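Local atomic coordinates of geranyltranstransferase (Thermotoga maritima, PDB entry 2FTZ), a protein that probably catalyses the condensation of geranyl diphosphate with isopentenyl diphosphate to give farnesyl diphosphate, releasing pyrophosphate. Residues 54-59 with 268-273; 88-93 with 107-112; 122-127 with 137-142. One frame throughout, in Å; residues are numbered along the deposited sequence. Where two conformers were deposited one is given.

Followed from the N terminus, the chain enters helix 49-61, whose residues 54-59 find their partner only 209 residues later, in helix 268-273; contact 1 thus closes the widest loop, and the other two nest inside it. Contact 2 closes a short one, from the loop after helix 69-87 to the start of helix 109-127. Contact 3 follows in series, joining the end of that same helix to helix 136-143. Contacts 1 and 2 lie on opposite sides of the chain's centre, with their centres about 35 Å apart. Contacts 2 and 3 both reach the second subunit, whereas contact 1 ties an early helix to a late one within the chain.

Contact 1: residues 54-59 with 268-273; sequences VLTLGE and FRTLFL
The helical turns 54-59 and 268-273 pass in a roughly antiparallel sense, 147° between their directions, with their axes approaching to 8.1 Å and T56 and T270 facing each other at the nearest backbone point. So close a pass illustrates how small side chains let helices meet. The OG1 of T56 sits beside its own backbone N at chi1 -55°, which turns the methyl CG2 toward the partner helix. There CG2 of T56 presses against the peptide link that follows R269, 3.4 Å from the carbonyl C of R269. The hydroxyl is bonded instead to L52 O and to K14 NZ, and CD2 of L273 lies 3.8 Å from T56 OG1, crossing the threonine obliquely. T270 crosses L57 at a slant: its OG1 comes within 3.3 Å of L57 CA, and its CG2 is 3.7 Å from L57 CD2. This hydroxyl makes no bond to L57; its partner is D60 OD2, while the other carboxylate oxygen of D60 takes the backbone N-H of R269, so one aspartate just beyond 54-59 grips the first turn of helix 268-273 twice. At the more open side E59 and R269 cross at about a right angle. OE1 of E59 makes a salt bridge of 2.7 Å to NH1 of R269, in the conformer described, one of two deposited for the arginine. The oxygen stands over one face of the guanidinium, with the two planes 62° apart, so the attraction is probably more electrostatic than carried by directed N-H bonds. The chemistry is therefore layered: buried hydroxyls satisfied by L52, K14 and D60 leave methyl groups to fill the close helix interface, while a charge pair with a mobile arginine borders it, and D60 probably interacts favourably with the positive start of helix 268-273.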
# COMPACT_ATOMS: atom_id res chain seq x y z
N VAL A 54 12.34 6.01 16.56
CA VAL A 54 12.97 4.77 16.13
C VAL A 54 14.49 4.85 16.31
O VAL A 54 15.11 3.94 16.85
CB VAL A 54 12.64 4.43 14.67
CG1 VAL A 54 13.53 3.26 14.19
CG2 VAL A 54 11.14 4.13 14.50
N LEU A 55 15.10 5.92 15.84
CA LEU A 55 16.54 6.05 15.90
C LEU A 55 17.07 6.16 17.34
O LEU A 55 18.10 5.57 17.68
CB LEU A 55 17.03 7.24 15.08
CG LEU A 55 16.83 7.14 13.57
CD1 LEU A 55 17.31 8.48 12.96
CD2 LEU A 55 17.62 5.94 12.96
N THR A 56 16.35 6.90 18.17
CA THR A 56 16.72 7.09 19.55
C THR A 56 16.57 5.78 20.36
O THR A 56 17.45 5.41 21.16
CB THR A 56 15.91 8.26 20.14
OG1 THR A 56 16.13 9.42 19.30
CG2 THR A 56 16.38 8.57 21.52
N LEU A 57 15.48 5.06 20.15
CA LEU A 57 15.29 3.78 20.84
C LEU A 57 16.38 2.80 20.43
O LEU A 57 16.97 2.11 21.27
CB LEU A 57 13.92 3.19 20.51
CG LEU A 57 12.74 3.65 21.36
CD1 LEU A 57 11.42 3.19 20.67
CD2 LEU A 57 12.84 3.09 22.77
N GLY A 58 16.66 2.77 19.13
CA GLY A 58 17.70 1.86 18.63
C GLY A 58 19.08 2.16 19.17
O GLY A 58 19.84 1.24 19.50
N GLU A 59 19.41 3.44 19.31
CA GLU A 59 20.64 3.85 19.98
C GLU A 59 20.70 3.34 21.42
O GLU A 59 21.70 2.79 21.86
CB GLU A 59 20.75 5.37 20.04
CG GLU A 59 20.97 6.07 18.74
CD GLU A 59 21.25 7.56 18.93
OE1 GLU A 59 21.98 7.91 19.86
OE2 GLU A 59 20.75 8.38 18.11
N PHE A 268 17.39 5.69 28.26
CA PHE A 268 17.54 7.08 28.73
C PHE A 268 17.50 8.13 27.63
O PHE A 268 16.96 9.22 27.86
CB PHE A 268 18.78 7.23 29.61
CG PHE A 268 18.63 6.53 30.92
CD1 PHE A 268 17.67 6.95 31.81
CD2 PHE A 268 19.33 5.37 31.18
CE1 PHE A 268 17.47 6.27 33.02
CE2 PHE A 268 19.15 4.68 32.36
CZ PHE A 268 18.21 5.13 33.28
N ARG A 269 18.05 7.84 26.45
CA ARG A 269 17.97 8.82 25.35
C ARG A 269 16.50 9.05 24.93
O ARG A 269 16.04 10.17 24.71
CB ARG A 269 18.79 8.38 24.15
CG ARG A 269 20.29 8.23 24.41
CD ARG A 269 20.93 7.72 23.12
NE ARG A 269 22.36 7.41 23.22
CZ ARG A 269 23.34 8.13 22.67
NH1 ARG A 269 23.10 9.24 21.98
NH2 ARG A 269 24.60 7.71 22.82
N THR A 270 15.77 7.95 24.87
CA THR A 270 14.36 7.96 24.53
C THR A 270 13.59 8.68 25.61
O THR A 270 12.72 9.49 25.32
CB THR A 270 13.85 6.56 24.33
OG1 THR A 270 14.67 5.87 23.35
CG2 THR A 270 12.38 6.53 23.93
N LEU A 271 13.93 8.41 26.87
CA LEU A 271 13.24 9.11 27.99
C LEU A 271 13.38 10.63 27.84
O LEU A 271 12.41 11.38 27.99
CB LEU A 271 13.81 8.64 29.33
CG LEU A 271 13.18 9.18 30.61
CD1 LEU A 271 11.72 8.74 30.70
CD2 LEU A 271 13.97 8.76 31.86
N PHE A 272 14.59 11.10 27.59
CA PHE A 272 14.81 12.54 27.46
C PHE A 272 14.13 13.14 26.22
O PHE A 272 13.58 14.24 26.30
CB PHE A 272 16.28 12.86 27.53
CG PHE A 272 16.80 12.86 28.96
CD1 PHE A 272 17.08 11.68 29.60
CD2 PHE A 272 16.87 14.03 29.67
CE1 PHE A 272 17.52 11.66 30.91
CE2 PHE A 272 17.31 14.03 30.99
CZ PHE A 272 17.64 12.83 31.61
N LEU A 273 14.10 12.39 25.14
CA LEU A 273 13.36 12.79 23.93
C LEU A 273 11.87 12.96 24.26
O LEU A 273 11.24 13.97 23.94
CB LEU A 273 13.55 11.74 22.82
CG LEU A 273 12.77 12.00 21.52
CD1 LEU A 273 13.34 13.23 20.85
CD2 LEU A 273 12.83 10.83 20.58

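Contact 2: residues 88-93 with 107-112; sequences LPPIDN and YGEDIA. With EDO (1,2-ethanediol), chain F; EDO (1,2-ethanediol), chain G.
Unusually, the carboxylate of E109 is laid against two consecutive proline rings, P89 and P90, with no hydrogen bond joining the two segments. Its oxygens divide the work: OE1 lies 3.5 Å from CG of P89, and OE2 is 3.6 Å from CD of P90. With CG anti to the backbone N (chi1 -170°) and the chain extended beyond it, the glutamate reaches across from the first turn of helix 109-127 to meet rings coming from the opposite direction. Deeper in, CD2 of L88 rests 3.7 Å from A112 CB, one helical turn on from G108. The prolines belong to a type I turn, L88 to I91, in which L88 O accepts the N-H of both I91 and N93. This turn lies inside the first aspartate-rich motif of prenyl synthases, DDxxxxD, to which D86 and D92 belong and which in relatives holds the diphosphate through magnesium. R158 holds the carbonyl oxygens of P90 and I91, and R158 of the second subunit forms a salt bridge with D110 OD2. E109 also packs on P90 of the second subunit and comes close to that chain's own E109, a pairing that might raise the affinity of one carboxylate for a proton. With an alanine here, both proline rings would lose their neighbour, and a gap would probably open beside them at the subunit interface. At the helix start, E109 N donates an almost straight bond (171°) of 2.9 Å to O1 of a 1,2-ethanediol, probably from the crystallisation liquor.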
# COMPACT_ATOMS: atom_id res chain seq x y z
N LEU A 88 -6.95 14.44 0.70
CA LEU A 88 -7.68 14.42 -0.56
C LEU A 88 -9.12 14.91 -0.42
O LEU A 88 -9.74 14.76 0.65
CB LEU A 88 -7.64 13.03 -1.24
CG LEU A 88 -6.28 12.55 -1.76
CD1 LEU A 88 -6.35 11.06 -2.23
CD2 LEU A 88 -5.72 13.47 -2.89
N PRO A 89 -9.67 15.48 -1.52
CA PRO A 89 -11.01 16.05 -1.46
C PRO A 89 -12.11 15.12 -0.88
O PRO A 89 -12.93 15.62 -0.12
CB PRO A 89 -11.29 16.42 -2.92
CG PRO A 89 -9.91 16.72 -3.50
CD PRO A 89 -9.06 15.66 -2.86
N PRO A 90 -12.14 13.81 -1.23
CA PRO A 90 -13.18 12.91 -0.67
C PRO A 90 -13.05 12.67 0.83
O PRO A 90 -13.98 12.20 1.48
CB PRO A 90 -12.95 11.58 -1.40
CG PRO A 90 -11.95 11.83 -2.47
CD PRO A 90 -11.23 13.10 -2.16
N ILE A 91 -11.86 12.90 1.36
CA ILE A 91 -11.60 12.61 2.75
C ILE A 91 -11.68 13.96 3.46
O ILE A 91 -12.79 14.44 3.70
CB ILE A 91 -10.28 11.85 2.97
CG1 ILE A 91 -10.23 10.58 2.09
CG2 ILE A 91 -10.12 11.47 4.50
CD1 ILE A 91 -11.41 9.59 2.32
N ASP A 92 -10.54 14.58 3.78
CA ASP A 92 -10.57 15.82 4.55
C ASP A 92 -10.49 17.09 3.72
O ASP A 92 -10.80 18.18 4.24
CB ASP A 92 -9.55 15.75 5.70
CG ASP A 92 -10.04 14.82 6.82
OD1 ASP A 92 -11.28 14.60 6.94
OD2 ASP A 92 -9.19 14.30 7.57
N ASN A 93 -10.15 16.95 2.44
CA ASN A 93 -10.20 18.09 1.51
C ASN A 93 -9.40 19.28 2.04
O ASN A 93 -9.91 20.42 2.13
CB ASN A 93 -11.67 18.49 1.24
CG ASN A 93 -11.83 19.43 0.05
OD1 ASN A 93 -11.00 19.48 -0.85
ND2 ASN A 93 -12.93 20.18 0.05
N TYR A 107 -0.38 19.39 -7.50
CA TYR A 107 -0.18 18.48 -8.62
C TYR A 107 -1.43 17.92 -9.26
O TYR A 107 -1.33 17.33 -10.33
CB TYR A 107 0.68 17.31 -8.16
CG TYR A 107 2.07 17.76 -7.85
CD1 TYR A 107 3.02 17.92 -8.87
CD2 TYR A 107 2.43 18.07 -6.55
CE1 TYR A 107 4.28 18.36 -8.59
CE2 TYR A 107 3.69 18.50 -6.25
CZ TYR A 107 4.61 18.65 -7.27
OH TYR A 107 5.84 19.11 -6.94
N GLY A 108 -2.59 18.05 -8.62
CA GLY A 108 -3.82 17.44 -9.16
C GLY A 108 -4.18 16.27 -8.28
O GLY A 108 -3.32 15.66 -7.65
N GLU A 109 -5.46 15.96 -8.22
CA GLU A 109 -5.96 14.88 -7.41
C GLU A 109 -5.52 13.51 -7.90
O GLU A 109 -5.29 12.62 -7.09
CB GLU A 109 -7.49 14.93 -7.44
CG GLU A 109 -8.16 14.03 -6.47
CD GLU A 109 -9.66 14.42 -6.28
OE1 GLU A 109 -10.09 15.51 -6.76
OE2 GLU A 109 -10.36 13.61 -5.66
N ASP A 110 -5.42 13.36 -9.22
CA ASP A 110 -4.92 12.11 -9.82
C ASP A 110 -3.47 11.83 -9.38
O ASP A 110 -3.13 10.73 -8.92
CB ASP A 110 -5.04 12.15 -11.38
CG ASP A 110 -4.48 13.46 -12.06
OD1 ASP A 110 -4.08 14.48 -11.42
OD2 ASP A 110 -4.48 13.45 -13.32
N ILE A 111 -2.63 12.85 -9.53
CA ILE A 111 -1.23 12.72 -9.21
C ILE A 111 -1.06 12.48 -7.72
O ILE A 111 -0.25 11.63 -7.31
CB ILE A 111 -0.45 13.94 -9.65
CG1 ILE A 111 -0.52 14.10 -11.18
CG2 ILE A 111 1.02 13.87 -9.22
CD1 ILE A 111 0.00 12.90 -11.96
N ALA A 112 -1.83 13.20 -6.90
CA ALA A 112 -1.73 13.06 -5.45
C ALA A 112 -2.13 11.65 -4.98
O ALA A 112 -1.49 11.07 -4.08
CB ALA A 112 -2.56 14.15 -4.72
C1 EDO F . -7.91 17.25 -10.84
O1 EDO F . -7.25 17.75 -9.67
C2 EDO F . -7.03 16.21 -11.51
O2 EDO F . -7.70 14.94 -11.50
C1 EDO G . -1.87 14.59 -14.85
O1 EDO G . -3.16 15.20 -14.91
C2 EDO G . -0.81 15.67 -15.02
O2 EDO G . -1.39 16.90 -14.59

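Contact 3: residues 122-127 with 137-142; sequences LAFSQI and EEFSET
One face of the F139 ring carries CG1 of I127, 3.7 Å above the plane and over its centre, a CH-pi contact, while the edge of the same ring, through CD2 and CE2, is driven into the face of F124. The two phenylalanines form a T-shaped pair, their planes 80° apart and their centroids separated by 5.0 Å. CE2 of F139 stands over the middle of the F124 ring. S140 OG meets that ring at its edge, 3.5 Å from F124 CE1, although its hydrogen bond goes to F136 O within its own helix. A123 adds its methyl obliquely, CB being 4.0 Å from F139 CZ. F139 reaches all three partners because its CG is anti to the backbone N (chi1 -173°), directing the ring across the interface. Filled by a whole phenylalanine, the gap between the helical axes is wide, 10.8 Å, and the segments run nearly antiparallel at 161°. F182 of helix 177-189 adds a second edge-to-face partner for F139. The F124 ring in turn stacks with F124 of the second subunit, and S140 packs there too, so the aromatic chain runs on through the dimer interface. An antiparallel helix pair, packed through aromatic rings and set against a second copy, suits the all-helical, dimeric fold of the prenyl synthases.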
# COMPACT_ATOMS: atom_id res chain seq x y z
N LEU A 122 6.89 2.29 -1.50
CA LEU A 122 8.27 2.55 -1.12
C LEU A 122 8.55 2.26 0.35
O LEU A 122 9.61 1.75 0.69
CB LEU A 122 8.64 3.95 -1.52
CG LEU A 122 8.86 4.12 -3.03
CD1 LEU A 122 9.15 5.60 -3.32
CD2 LEU A 122 9.94 3.24 -3.64
N ALA A 123 7.58 2.53 1.22
CA ALA A 123 7.74 2.22 2.64
C ALA A 123 7.91 0.71 2.80
O ALA A 123 8.80 0.28 3.55
CB ALA A 123 6.53 2.77 3.44
N PHE A 124 7.01 -0.09 2.21
CA PHE A 124 7.15 -1.54 2.23
C PHE A 124 8.47 -2.00 1.60
O PHE A 124 9.11 -2.92 2.12
CB PHE A 124 5.98 -2.24 1.54
CG PHE A 124 4.71 -2.31 2.36
CD1 PHE A 124 4.57 -3.29 3.37
CD2 PHE A 124 3.66 -1.40 2.16
CE1 PHE A 124 3.41 -3.38 4.09
CE2 PHE A 124 2.47 -1.49 2.95
CZ PHE A 124 2.38 -2.43 3.91
N SER A 125 8.92 -1.35 0.53
CA SER A 125 10.19 -1.73 -0.09
C SER A 125 11.36 -1.52 0.90
O SER A 125 12.27 -2.33 0.98
CB SER A 125 10.44 -0.94 -1.37
OG SER A 125 11.68 -1.33 -1.95
N GLN A 126 11.32 -0.43 1.65
CA GLN A 126 12.39 -0.17 2.65
C GLN A 126 12.39 -1.19 3.74
O GLN A 126 13.46 -1.66 4.09
CB GLN A 126 12.30 1.25 3.20
CG GLN A 126 12.73 2.28 2.17
CD GLN A 126 14.18 2.14 1.73
OE1 GLN A 126 15.11 2.27 2.54
NE2 GLN A 126 14.39 1.90 0.44
N ILE A 127 11.20 -1.55 4.27
CA ILE A 127 11.06 -2.59 5.27
C ILE A 127 11.57 -3.92 4.76
O ILE A 127 12.23 -4.66 5.47
CB ILE A 127 9.61 -2.75 5.75
CG1 ILE A 127 9.21 -1.53 6.56
CG2 ILE A 127 9.43 -3.97 6.64
CD1 ILE A 127 9.96 -1.37 7.94
N GLU A 137 5.90 -8.61 9.08
CA GLU A 137 4.59 -8.96 9.60
C GLU A 137 3.99 -7.86 10.44
O GLU A 137 2.82 -7.51 10.28
CB GLU A 137 4.71 -10.23 10.42
CG GLU A 137 3.42 -10.78 10.94
CD GLU A 137 3.49 -12.29 11.18
OE1 GLU A 137 4.59 -12.89 11.00
OE2 GLU A 137 2.44 -12.88 11.54
N GLU A 138 4.78 -7.33 11.37
CA GLU A 138 4.32 -6.24 12.23
C GLU A 138 3.99 -4.98 11.48
O GLU A 138 3.03 -4.31 11.83
CB GLU A 138 5.34 -5.89 13.32
CG GLU A 138 5.48 -6.94 14.40
CD GLU A 138 4.26 -6.99 15.33
OE1 GLU A 138 3.79 -5.94 15.80
OE2 GLU A 138 3.76 -8.11 15.53
N PHE A 139 4.84 -4.62 10.51
CA PHE A 139 4.62 -3.44 9.70
C PHE A 139 3.32 -3.58 8.88
O PHE A 139 2.53 -2.63 8.77
CB PHE A 139 5.84 -3.16 8.82
CG PHE A 139 5.77 -1.88 8.06
CD1 PHE A 139 5.99 -0.67 8.70
CD2 PHE A 139 5.39 -1.85 6.72
CE1 PHE A 139 5.93 0.50 8.01
CE2 PHE A 139 5.31 -0.63 6.01
CZ PHE A 139 5.59 0.52 6.67
N SER A 140 3.10 -4.75 8.32
CA SER A 140 1.91 -5.02 7.49
C SER A 140 0.68 -4.96 8.36
O SER A 140 -0.33 -4.39 7.96
CB SER A 140 2.02 -6.43 6.84
OG SER A 140 3.02 -6.38 5.84
N GLU A 141 0.76 -5.51 9.57
CA GLU A 141 -0.38 -5.48 10.52
C GLU A 141 -0.66 -4.04 10.91
O GLU A 141 -1.80 -3.62 11.00
CB GLU A 141 -0.04 -6.31 11.78
CG GLU A 141 -1.04 -6.15 12.93
CD GLU A 141 -0.94 -7.30 13.98
OE1 GLU A 141 0.03 -8.12 13.91
OE2 GLU A 141 -1.83 -7.36 14.86
N THR A 142 0.41 -3.28 11.15
CA THR A 142 0.32 -1.87 11.49
C THR A 142 -0.39 -1.07 10.40
O THR A 142 -1.21 -0.27 10.71
CB THR A 142 1.71 -1.30 11.77
OG1 THR A 142 2.26 -1.98 12.91
CG2 THR A 142 1.67 0.24 11.99